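Local atomic coordinates of DegV family protein (Corynebacterium glutamicum, PDB entry 3EGL), a protein that binds long-chain fatty acids such as palmitate and may play a role in lipid transport or fatty acid metabolism. Residues Glu138-Leu143 with Glu197-Arg202; His144-Ile149 with Thr164-Arg169; Val208-Gly213 with Val256-Val261. One frame throughout, in Å; residues are numbered along the deposited sequence. Where two conformers were deposited one is given.

Contact 1. Residues Glu138-Leu143 with Glu197-Arg202. With PLM (palmitic acid), chain D.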
loop_
_atom_site.group_PDB
_atom_site.type_symbol
_atom_site.label_atom_id
_atom_site.label_comp_id
_atom_site.label_asym_id
_atom_site.label_seq_id
_atom_site.Cartn_x
_atom_site.Cartn_y
_atom_site.Cartn_z
ATOM N N GLU A 138 6.078 -2.264 -7.445
ATOM C CA GLU A 138 6.199 -0.851 -7.721
ATOM C C GLU A 138 4.848 -0.247 -7.431
ATOM O O GLU A 138 3.830 -0.912 -7.514
ATOM C CB GLU A 138 6.565 -0.585 -9.185
ATOM C CG GLU A 138 7.849 -1.257 -9.724
ATOM C CD GLU A 138 9.133 -0.627 -9.194
ATOM O OE1 GLU A 138 9.034 0.443 -8.566
ATOM O OE2 GLU A 138 10.234 -1.199 -9.395
ATOM N N THR A 139 4.852 1.040 -7.107
ATOM C CA THR A 139 3.620 1.781 -6.835
ATOM C C THR A 139 3.714 3.119 -7.551
ATOM O O THR A 139 4.611 3.932 -7.260
ATOM C CB THR A 139 3.392 1.962 -5.286
ATOM O OG1 THR A 139 3.221 0.672 -4.676
ATOM C CG2 THR A 139 2.157 2.812 -4.967
ATOM N N TRP A 140 2.784 3.331 -8.480
ATOM C CA TRP A 140 2.628 4.613 -9.147
ATOM C C TRP A 140 1.278 5.225 -8.800
ATOM O O TRP A 140 0.324 4.496 -8.517
ATOM C CB TRP A 140 2.706 4.468 -10.670
ATOM C CG TRP A 140 4.011 3.992 -11.229
ATOM C CD1 TRP A 140 5.080 4.757 -11.530
ATOM C CD2 TRP A 140 4.371 2.636 -11.604
ATOM N NE1 TRP A 140 6.082 3.988 -12.076
ATOM C CE2 TRP A 140 5.680 2.686 -12.135
ATOM C CE3 TRP A 140 3.711 1.396 -11.556
ATOM C CZ2 TRP A 140 6.354 1.546 -12.618
ATOM C CZ3 TRP A 140 4.387 0.261 -12.048
ATOM C CH2 TRP A 140 5.701 0.355 -12.553
ATOM N N ILE A 141 1.195 6.558 -8.823
ATOM C CA ILE A 141 -0.078 7.266 -8.568
ATOM C C ILE A 141 -0.234 8.395 -9.565
ATOM O O ILE A 141 0.693 9.195 -9.792
ATOM C CB ILE A 141 -0.164 7.901 -7.144
ATOM C CG1 ILE A 141 0.396 6.964 -6.090
ATOM C CG2 ILE A 141 -1.643 8.275 -6.744
ATOM C CD1 ILE A 141 0.728 7.709 -4.804
ATOM N N TYR A 142 -1.413 8.413 -10.176
ATOM C CA TYR A 142 -1.872 9.496 -11.011
ATOM C C TYR A 142 -2.691 10.409 -10.126
ATOM O O TYR A 142 -3.653 9.963 -9.444
ATOM C CB TYR A 142 -2.776 8.999 -12.150
ATOM C CG TYR A 142 -3.569 10.117 -12.822
ATOM C CD1 TYR A 142 -2.939 11.033 -13.690
ATOM C CD2 TYR A 142 -4.937 10.290 -12.564
ATOM C CE1 TYR A 142 -3.653 12.075 -14.301
ATOM C CE2 TYR A 142 -5.670 11.347 -13.171
ATOM C CZ TYR A 142 -5.009 12.226 -14.033
ATOM O OH TYR A 142 -5.699 13.235 -14.633
ATOM N N LEU A 143 -2.308 11.686 -10.155
ATOM C CA LEU A 143 -3.033 12.721 -9.454
ATOM C C LEU A 143 -3.775 13.567 -10.451
ATOM O O LEU A 143 -3.208 14.104 -11.401
ATOM C CB LEU A 143 -2.082 13.570 -8.581
ATOM C CG LEU A 143 -1.340 12.645 -7.610
ATOM C CD1 LEU A 143 -0.171 13.333 -6.943
ATOM C CD2 LEU A 143 -2.286 12.050 -6.569
ATOM N N GLU A 197 3.550 2.993 -20.228
ATOM C CA GLU A 197 4.933 2.897 -20.693
ATOM C C GLU A 197 5.895 2.372 -19.617
ATOM O O GLU A 197 6.586 1.377 -19.844
ATOM C CB GLU A 197 5.423 4.230 -21.259
ATOM C CG GLU A 197 6.638 4.099 -22.163
ATOM C CD GLU A 197 7.069 5.415 -22.804
ATOM O OE1 GLU A 197 6.210 6.196 -23.302
ATOM O OE2 GLU A 197 8.297 5.663 -22.832
ATOM N N LEU A 198 5.911 3.019 -18.453
ATOM C CA LEU A 198 6.771 2.606 -17.346
ATOM C C LEU A 198 6.514 1.168 -16.887
ATOM O O LEU A 198 7.478 0.401 -16.672
ATOM C CB LEU A 198 6.653 3.591 -16.153
ATOM C CG LEU A 198 7.067 5.065 -16.417
ATOM C CD1 LEU A 198 6.586 5.969 -15.304
ATOM C CD2 LEU A 198 8.622 5.270 -16.693
ATOM N N ALA A 199 5.233 0.795 -16.743
ATOM C CA ALA A 199 4.913 -0.561 -16.257
ATOM C C ALA A 199 5.344 -1.598 -17.283
ATOM O O ALA A 199 5.922 -2.629 -16.935
ATOM C CB ALA A 199 3.423 -0.706 -15.961
ATOM N N GLN A 200 5.092 -1.283 -18.550
ATOM C CA GLN A 200 5.523 -2.128 -19.636
ATOM C C GLN A 200 7.029 -2.352 -19.652
ATOM O O GLN A 200 7.466 -3.493 -19.725
ATOM C CB GLN A 200 5.020 -1.610 -20.982
ATOM C CG GLN A 200 5.101 -2.676 -22.017
ATOM C CD GLN A 200 4.535 -2.280 -23.362
ATOM O OE1 GLN A 200 3.479 -1.642 -23.442
ATOM N NE2 GLN A 200 5.224 -2.683 -24.444
ATOM N N ILE A 201 7.831 -1.288 -19.572
ATOM C CA ILE A 201 9.296 -1.473 -19.475
ATOM C C ILE A 201 9.631 -2.391 -18.286
ATOM O O ILE A 201 10.458 -3.275 -18.417
ATOM C CB ILE A 201 10.081 -0.136 -19.238
ATOM C CG1 ILE A 201 9.579 1.031 -20.134
ATOM C CG2 ILE A 201 11.589 -0.358 -19.299
ATOM C CD1 ILE A 201 9.840 0.942 -21.556
ATOM N N ARG A 202 8.988 -2.143 -17.139
ATOM C CA ARG A 202 9.322 -2.786 -15.884
ATOM C C ARG A 202 8.925 -4.251 -15.835
ATOM O O ARG A 202 9.574 -5.047 -15.140
ATOM C CB ARG A 202 8.658 -2.032 -14.736
ATOM C CG ARG A 202 8.847 -2.601 -13.332
ATOM C CD ARG A 202 10.291 -2.522 -12.825
ATOM N NE ARG A 202 10.399 -3.107 -11.497
ATOM C CZ ARG A 202 10.502 -4.413 -11.242
ATOM N NH1 ARG A 202 10.514 -5.281 -12.231
ATOM N NH2 ARG A 202 10.591 -4.854 -9.990
HETATM C C1 PLM D . -0.986 9.332 8.642
HETATM O O1 PLM D . 0.163 8.991 8.975
HETATM O O2 PLM D . -1.366 10.476 8.939
HETATM C C2 PLM D . -1.911 8.433 7.877
HETATM C C3 PLM D . -1.300 8.172 6.503
HETATM C C4 PLM D . -1.433 9.283 5.493
HETATM C C5 PLM D . -0.378 8.993 4.428
HETATM C C6 PLM D . -0.483 9.915 3.239
HETATM C C7 PLM D . 0.629 9.577 2.271
HETATM C C8 PLM D . 0.415 10.121 0.851
HETATM C C9 PLM D . -0.642 9.297 0.113
HETATM C CA PLM D . -0.507 9.390 -1.414
HETATM C CB PLM D . -1.782 8.988 -2.146
HETATM C CC PLM D . -2.275 7.550 -1.931
HETATM C CD PLM D . -1.697 6.617 -2.982
HETATM C CE PLM D . -2.574 5.411 -3.254
HETATM C CF PLM D . -1.906 4.123 -2.762
HETATM C CG PLM D . -1.114 3.374 -3.832
#
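The indole of W140, the guanidinium of R202 and the carboxylate of E138 are the flat groups through which strand 138-142 meets helix 197-202. One face of the indole carries CB of E138, offset toward the ring rim. CB of R202 lies at the ring edge, near its plane. L198 and A199 approach obliquely: CD1 of L198 comes within 3.8 Å of W140 NE1, and A199 offers its CA at 3.9 Å from W140 CH2. Strand and helix run nearly antiparallel, their axes 10.8 Å apart. Helix 196-203 packs on the face of the six-stranded sheet away from the palmitate, in an outer layer of the alpha-beta-alpha sandwich, and W140 reaches out to it.

R202 completes the contact with a salt bridge. Its NE donates to E138 OE2 over 2.8 Å in an almost straight bond (173°), and the oxygen sits at the guanidinium edge, in plane. OE2 is met on its anti side, and the two planar groups stand 80° apart. A bend in the E138 chain (chi2 -73°) carries the carboxylate out to the arginine. OE1 of the same carboxylate pairs with R173 on the adjacent strand, while R202 NH2 bonds to N264 O.

On the strand's other face, I141 CD1 and T139 CG2 touch the palmitate tail. E138 is buried between two arginines, which would probably stabilise its ionised form, and this charged link flanks the apolar contact of W140 with L198 and A199.

Contact 2. Residues His144-Ile149 with Thr164-Arg169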
loop_
_atom_site.group_PDB
_atom_site.type_symbol
_atom_site.label_atom_id
_atom_site.label_comp_id
_atom_site.label_asym_id
_atom_site.label_seq_id
_atom_site.Cartn_x
_atom_site.Cartn_y
_atom_site.Cartn_z
ATOM N N HIS A 144 -5.067 13.683 -10.230
ATOM C CA HIS A 144 -5.902 14.387 -11.158
ATOM C C HIS A 144 -5.793 15.889 -10.909
ATOM O O HIS A 144 -6.024 16.686 -11.812
ATOM C CB HIS A 144 -7.311 13.900 -10.980
ATOM C CG HIS A 144 -8.262 14.477 -11.967
ATOM N ND1 HIS A 144 -8.073 14.363 -13.328
ATOM C CD2 HIS A 144 -9.430 15.135 -11.795
ATOM C CE1 HIS A 144 -9.084 14.933 -13.952
ATOM N NE2 HIS A 144 -9.916 15.415 -13.045
ATOM N N ARG A 145 -5.453 16.242 -9.670
ATOM C CA ARG A 145 -4.984 17.572 -9.304
ATOM C C ARG A 145 -3.916 17.463 -8.177
ATOM O O ARG A 145 -3.798 16.452 -7.498
ATOM C CB ARG A 145 -6.164 18.454 -8.868
ATOM C CG ARG A 145 -6.732 18.142 -7.484
ATOM C CD ARG A 145 -7.810 19.172 -7.102
ATOM N NE ARG A 145 -8.476 18.834 -5.829
ATOM C CZ ARG A 145 -9.764 19.070 -5.565
ATOM N NH1 ARG A 145 -10.535 19.669 -6.471
ATOM N NH2 ARG A 145 -10.279 18.732 -4.390
ATOM N N ILE A 146 -3.139 18.500 -7.952
ATOM C CA ILE A 146 -2.063 18.343 -6.981
ATOM C C ILE A 146 -2.298 19.049 -5.647
ATOM O O ILE A 146 -1.442 18.980 -4.773
ATOM C CB ILE A 146 -0.727 18.833 -7.558
ATOM C CG1 ILE A 146 -0.905 20.265 -8.023
ATOM C CG2 ILE A 146 -0.290 17.951 -8.709
ATOM C CD1 ILE A 146 0.200 21.076 -7.648
ATOM N N ASP A 147 -3.443 19.707 -5.505
ATOM C CA ASP A 147 -3.751 20.454 -4.298
ATOM C C ASP A 147 -3.492 19.614 -2.996
ATOM O O ASP A 147 -2.708 20.008 -2.136
ATOM C CB ASP A 147 -5.200 20.988 -4.342
ATOM C CG ASP A 147 -5.563 21.745 -5.670
ATOM O OD1 ASP A 147 -5.011 21.499 -6.783
ATOM O OD2 ASP A 147 -6.468 22.607 -5.591
ATOM N N GLU A 148 -4.135 18.455 -2.876
ATOM C CA GLU A 148 -4.045 17.643 -1.661
ATOM C C GLU A 148 -2.691 16.987 -1.424
ATOM O O GLU A 148 -2.212 16.986 -0.296
ATOM C CB GLU A 148 -5.143 16.571 -1.648
ATOM C CG GLU A 148 -6.536 17.118 -1.493
ATOM C CD GLU A 148 -7.169 17.594 -2.805
ATOM O OE1 GLU A 148 -6.477 17.725 -3.857
ATOM O OE2 GLU A 148 -8.396 17.843 -2.760
ATOM N N ILE A 149 -2.062 16.424 -2.457
ATOM C CA ILE A 149 -0.678 15.938 -2.284
ATOM C C ILE A 149 0.285 17.008 -1.755
ATOM O O ILE A 149 1.149 16.722 -0.874
ATOM C CB ILE A 149 -0.061 15.299 -3.542
ATOM C CG1 ILE A 149 1.064 14.355 -3.114
ATOM C CG2 ILE A 149 0.516 16.330 -4.509
ATOM C CD1 ILE A 149 0.546 13.043 -2.691
ATOM N N THR A 164 3.951 24.254 -8.306
ATOM C CA THR A 164 4.257 24.354 -9.747
ATOM C C THR A 164 5.203 23.276 -10.284
ATOM O O THR A 164 5.006 22.797 -11.392
ATOM C CB THR A 164 4.851 25.729 -10.103
ATOM O OG1 THR A 164 4.025 26.732 -9.528
ATOM C CG2 THR A 164 4.882 25.963 -11.599
ATOM N N ALA A 165 6.210 22.890 -9.493
ATOM C CA ALA A 165 7.226 21.906 -9.914
ATOM C C ALA A 165 6.672 20.508 -10.113
ATOM O O ALA A 165 7.383 19.608 -10.569
ATOM C CB ALA A 165 8.417 21.879 -8.906
ATOM N N LEU A 166 5.418 20.301 -9.732
ATOM C CA LEU A 166 4.801 18.983 -9.896
ATOM C C LEU A 166 4.071 18.838 -11.229
ATOM O O LEU A 166 3.620 17.733 -11.591
ATOM C CB LEU A 166 3.808 18.692 -8.778
ATOM C CG LEU A 166 4.289 18.552 -7.355
ATOM C CD1 LEU A 166 3.082 18.522 -6.405
ATOM C CD2 LEU A 166 5.193 17.329 -7.192
ATOM N N ALA A 167 3.928 19.940 -11.953
ATOM C CA ALA A 167 3.026 19.935 -13.097
ATOM C C ALA A 167 1.588 19.803 -12.569
ATOM O O ALA A 167 1.340 19.968 -11.370
ATOM C CB ALA A 167 3.385 18.788 -14.108
ATOM N N THR A 168 0.646 19.485 -13.442
ATOM C CA THR A 168 -0.753 19.581 -13.057
ATOM C C THR A 168 -1.442 18.215 -12.883
ATOM O O THR A 168 -2.400 18.110 -12.116
ATOM C CB THR A 168 -1.513 20.487 -14.051
ATOM O OG1 THR A 168 -1.208 20.047 -15.376
ATOM C CG2 THR A 168 -1.082 21.972 -13.892
ATOM N N ARG A 169 -0.945 17.198 -13.594
ATOM C CA ARG A 169 -1.462 15.806 -13.533
ATOM C C ARG A 169 -0.347 14.776 -13.518
ATOM O O ARG A 169 -0.287 13.937 -14.414
ATOM C CB ARG A 169 -2.326 15.460 -14.749
ATOM C CG ARG A 169 -3.770 15.811 -14.583
ATOM C CD ARG A 169 -3.954 17.007 -15.391
ATOM N NE ARG A 169 -5.281 17.541 -15.291
ATOM C CZ ARG A 169 -5.570 18.642 -14.616
ATOM N NH1 ARG A 169 -6.810 19.062 -14.588
ATOM N NH2 ARG A 169 -4.639 19.313 -13.958
HETATM O O HOH W 1 -3.476 20.381 -10.438
#
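I146 and L166 turn their side chains toward each other across the two loop segments and meet obliquely, with CB of I146 4.0 Å from CD1 of L166. The same L166 methyl reaches CG2 of I149 at 3.9 Å, so one leucine branch touches both isoleucines. In I146, CG1 lies between the backbone N and the carbonyl carbon (chi1 55°), which leaves CG2 beside the backbone N, where it packs 3.7 Å from A167 O. Aliphatic carbon thus rests on backbone carbonyl as well as on leucine.

A polar margin adjoins this apolar patch. The guanidinium of R169 is turned with one face to the carbonyl of H144: H144 O lies 3.4 Å above the plane, over its centre. The oxygen therefore meets the cationic face and none of the N-H groups, an electrostatic contact with no hydrogen bond. R169 NH2 also makes a weak bond to T168 O in its own segment. A water bridges the loops, accepting from I146 N and donating to T168 O, 3.0 Å away. Within 144-149, R145 holds E148 side-on, NH2 to OE2 at 2.6 Å and NE to OE1 at 3.0 Å, both acceptors using their syn lone pairs and lying close to the guanidinium plane.

Both segments belong to the long connection between strands 137-142 and 171-175. I149 packs on M179 and L166 on I181, both of strand 178-181; H144 ND1 bonds to Y142 OH at the end of strand 137-142, and I149 also touches the palmitate.

Contact 3. Residues Val208-Gly213 with Val256-Val261. With PLM (palmitic acid), chain D.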
loop_
_atom_site.group_PDB
_atom_site.type_symbol
_atom_site.label_atom_id
_atom_site.label_comp_id
_atom_site.label_asym_id
_atom_site.label_seq_id
_atom_site.Cartn_x
_atom_site.Cartn_y
_atom_site.Cartn_z
ATOM N N VAL A 208 2.435 -9.743 -15.033
ATOM C CA VAL A 208 2.493 -8.887 -13.890
ATOM C C VAL A 208 1.210 -9.096 -13.111
ATOM O O VAL A 208 0.165 -9.390 -13.674
ATOM C CB VAL A 208 2.504 -7.409 -14.352
ATOM C CG1 VAL A 208 2.782 -6.472 -13.169
ATOM C CG2 VAL A 208 3.536 -7.189 -15.460
ATOM N N PHE A 209 1.253 -8.908 -11.809
ATOM C CA PHE A 209 -0.001 -8.793 -11.086
ATOM C C PHE A 209 -0.304 -7.308 -10.773
ATOM O O PHE A 209 0.545 -6.615 -10.231
ATOM C CB PHE A 209 0.021 -9.670 -9.836
ATOM C CG PHE A 209 -1.058 -9.344 -8.845
ATOM C CD1 PHE A 209 -2.306 -9.948 -8.933
ATOM C CD2 PHE A 209 -0.830 -8.432 -7.822
ATOM C CE1 PHE A 209 -3.306 -9.659 -8.000
ATOM C CE2 PHE A 209 -1.835 -8.130 -6.896
ATOM C CZ PHE A 209 -3.083 -8.750 -6.998
ATOM N N ILE A 210 -1.517 -6.844 -11.081
ATOM C CA ILE A 210 -1.848 -5.434 -10.946
ATOM C C ILE A 210 -3.105 -5.130 -10.144
ATOM O O ILE A 210 -4.189 -5.663 -10.396
ATOM C CB ILE A 210 -2.095 -4.765 -12.342
ATOM C CG1 ILE A 210 -0.885 -4.891 -13.252
ATOM C CG2 ILE A 210 -2.455 -3.274 -12.175
ATOM C CD1 ILE A 210 0.198 -3.867 -12.958
ATOM N N ALA A 211 -2.979 -4.173 -9.240
ATOM C CA ALA A 211 -4.125 -3.703 -8.490
ATOM C C ALA A 211 -4.315 -2.228 -8.806
ATOM O O ALA A 211 -3.414 -1.391 -8.577
ATOM C CB ALA A 211 -3.920 -3.935 -7.006
ATOM N N ILE A 212 -5.480 -1.893 -9.345
ATOM C CA ILE A 212 -5.704 -0.515 -9.700
ATOM C C ILE A 212 -6.610 0.091 -8.674
ATOM O O ILE A 212 -7.709 -0.424 -8.438
ATOM C CB ILE A 212 -6.304 -0.387 -11.093
ATOM C CG1 ILE A 212 -5.230 -0.730 -12.128
ATOM C CG2 ILE A 212 -6.832 1.051 -11.332
ATOM C CD1 ILE A 212 -5.812 -1.201 -13.466
ATOM N N GLY A 213 -6.136 1.171 -8.063
ATOM C CA GLY A 213 -6.875 1.873 -7.023
ATOM C C GLY A 213 -7.475 3.145 -7.565
ATOM O O GLY A 213 -6.902 3.805 -8.452
ATOM N N VAL A 256 -5.869 7.860 -9.308
ATOM C CA VAL A 256 -5.778 6.490 -9.721
ATOM C C VAL A 256 -4.365 5.929 -9.431
ATOM O O VAL A 256 -3.364 6.489 -9.887
ATOM C CB VAL A 256 -6.115 6.339 -11.228
ATOM C CG1 VAL A 256 -6.060 4.875 -11.633
ATOM C CG2 VAL A 256 -7.514 6.932 -11.533
ATOM N N SER A 257 -4.295 4.848 -8.651
ATOM C CA SER A 257 -3.029 4.215 -8.308
ATOM C C SER A 257 -2.868 2.870 -9.063
ATOM O O SER A 257 -3.854 2.164 -9.347
ATOM C CB SER A 257 -2.935 3.984 -6.779
ATOM O OG SER A 257 -3.942 3.074 -6.301
ATOM N N VAL A 258 -1.615 2.529 -9.374
ATOM C CA VAL A 258 -1.285 1.232 -9.934
ATOM C C VAL A 258 -0.272 0.582 -8.995
ATOM O O VAL A 258 0.831 1.087 -8.831
ATOM C CB VAL A 258 -0.681 1.368 -11.349
ATOM C CG1 VAL A 258 -0.080 0.018 -11.842
ATOM C CG2 VAL A 258 -1.731 1.840 -12.321
ATOM N N SER A 259 -0.672 -0.515 -8.345
ATOM C CA SER A 259 0.252 -1.305 -7.512
ATOM C C SER A 259 0.536 -2.558 -8.300
ATOM O O SER A 259 -0.399 -3.268 -8.721
ATOM C CB SER A 259 -0.371 -1.663 -6.172
ATOM O OG SER A 259 -0.988 -0.532 -5.538
ATOM N N ALA A 260 1.814 -2.820 -8.547
ATOM C CA ALA A 260 2.175 -3.932 -9.402
ATOM C C ALA A 260 3.185 -4.824 -8.729
ATOM O O ALA A 260 4.092 -4.332 -8.053
ATOM C CB ALA A 260 2.740 -3.409 -10.719
ATOM N N VAL A 261 3.050 -6.129 -8.918
ATOM C CA VAL A 261 4.080 -7.068 -8.460
ATOM C C VAL A 261 4.649 -7.760 -9.674
ATOM O O VAL A 261 3.889 -8.292 -10.466
ATOM C CB VAL A 261 3.483 -8.143 -7.502
ATOM C CG1 VAL A 261 4.602 -9.142 -7.015
ATOM C CG2 VAL A 261 2.720 -7.460 -6.306
HETATM C C1 PLM D . -0.986 9.332 8.642
HETATM O O1 PLM D . 0.163 8.991 8.975
HETATM O O2 PLM D . -1.366 10.476 8.939
HETATM C C2 PLM D . -1.911 8.433 7.877
HETATM C C3 PLM D . -1.300 8.172 6.503
HETATM C C4 PLM D . -1.433 9.283 5.493
HETATM C C5 PLM D . -0.378 8.993 4.428
HETATM C C6 PLM D . -0.483 9.915 3.239
HETATM C C7 PLM D . 0.629 9.577 2.271
HETATM C C8 PLM D . 0.415 10.121 0.851
HETATM C C9 PLM D . -0.642 9.297 0.113
HETATM C CA PLM D . -0.507 9.390 -1.414
HETATM C CB PLM D . -1.782 8.988 -2.146
HETATM C CC PLM D . -2.275 7.550 -1.931
HETATM C CD PLM D . -1.697 6.617 -2.982
HETATM C CE PLM D . -2.574 5.411 -3.254
HETATM C CF PLM D . -1.906 4.123 -2.762
HETATM C CG PLM D . -1.114 3.374 -3.832
HETATM O O HOH W 2 -3.297 0.509 -6.174
#
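F209 and V261 open a ladder of backbone bonds between strands 209-213 and 256-261, exchanging N-H and carbonyl in both directions. A211 with S259 and G213 with S257 repeat the pattern, six bonds in all. The A211-S259 pair is the straightest: S259 N to A211 O is 2.9 Å at 179°, whereas S257 N reaches G213 O from above the carbonyl plane at 153°.

Packing is close on the face of I210, I212, V258 and A260. CD1 of I210 lies only 3.4 Å from CB of A260 and 4.1 Å from CG1 of V258; a chi2 of -80° folds this methyl toward the neighbouring strand. CG2 of I212 meets CG1 of V256 at 3.9 Å. L224 and L228 of helix 224-231 cover part of this side.

These are adjacent antiparallel strands of the mixed six-stranded sheet in the DegV alpha-beta-alpha sandwich, where 255-261 lies between 209-215 and 137-142.

The face of A211, S257 and S259 is more polar and holds a water. It donates to A211 O and lies 2.6 Å from both S257 OG and S259 OG, linking two serines of one strand to a carbonyl of the other. CB of S257 touches the last carbon of the palmitate, PLM CG, at 3.5 Å, and M104 of helix 104-116 packs on A211 and S259. The looser side lies farther along, at partly exposed F209 and V261, where the rim of the F209 ring meets V261 CG2 near the ring plane.

Contacts 1 and 3 are both buried and share one sheet: strand 137-142 pairs with strand 255-261, with Y142 N probably bonded to V256 O and W140 O to V258 N. Contact 3 joins strand to strand by a regular backbone ladder, whereas contact 1 joins the sheet to helix 196-203 mainly through side chains, a tryptophan and a salt bridge. Contact 2 lies nearer the surface, its centre about 21 Å from the centre of the chain, and joins two loop segments by mixed apolar, water-mediated and electrostatic contacts. It meets contact 1 where R169 CG packs on Y142 OH and L143 CD1 on I149 CG2. Residues from all three contacts touch the palmitate.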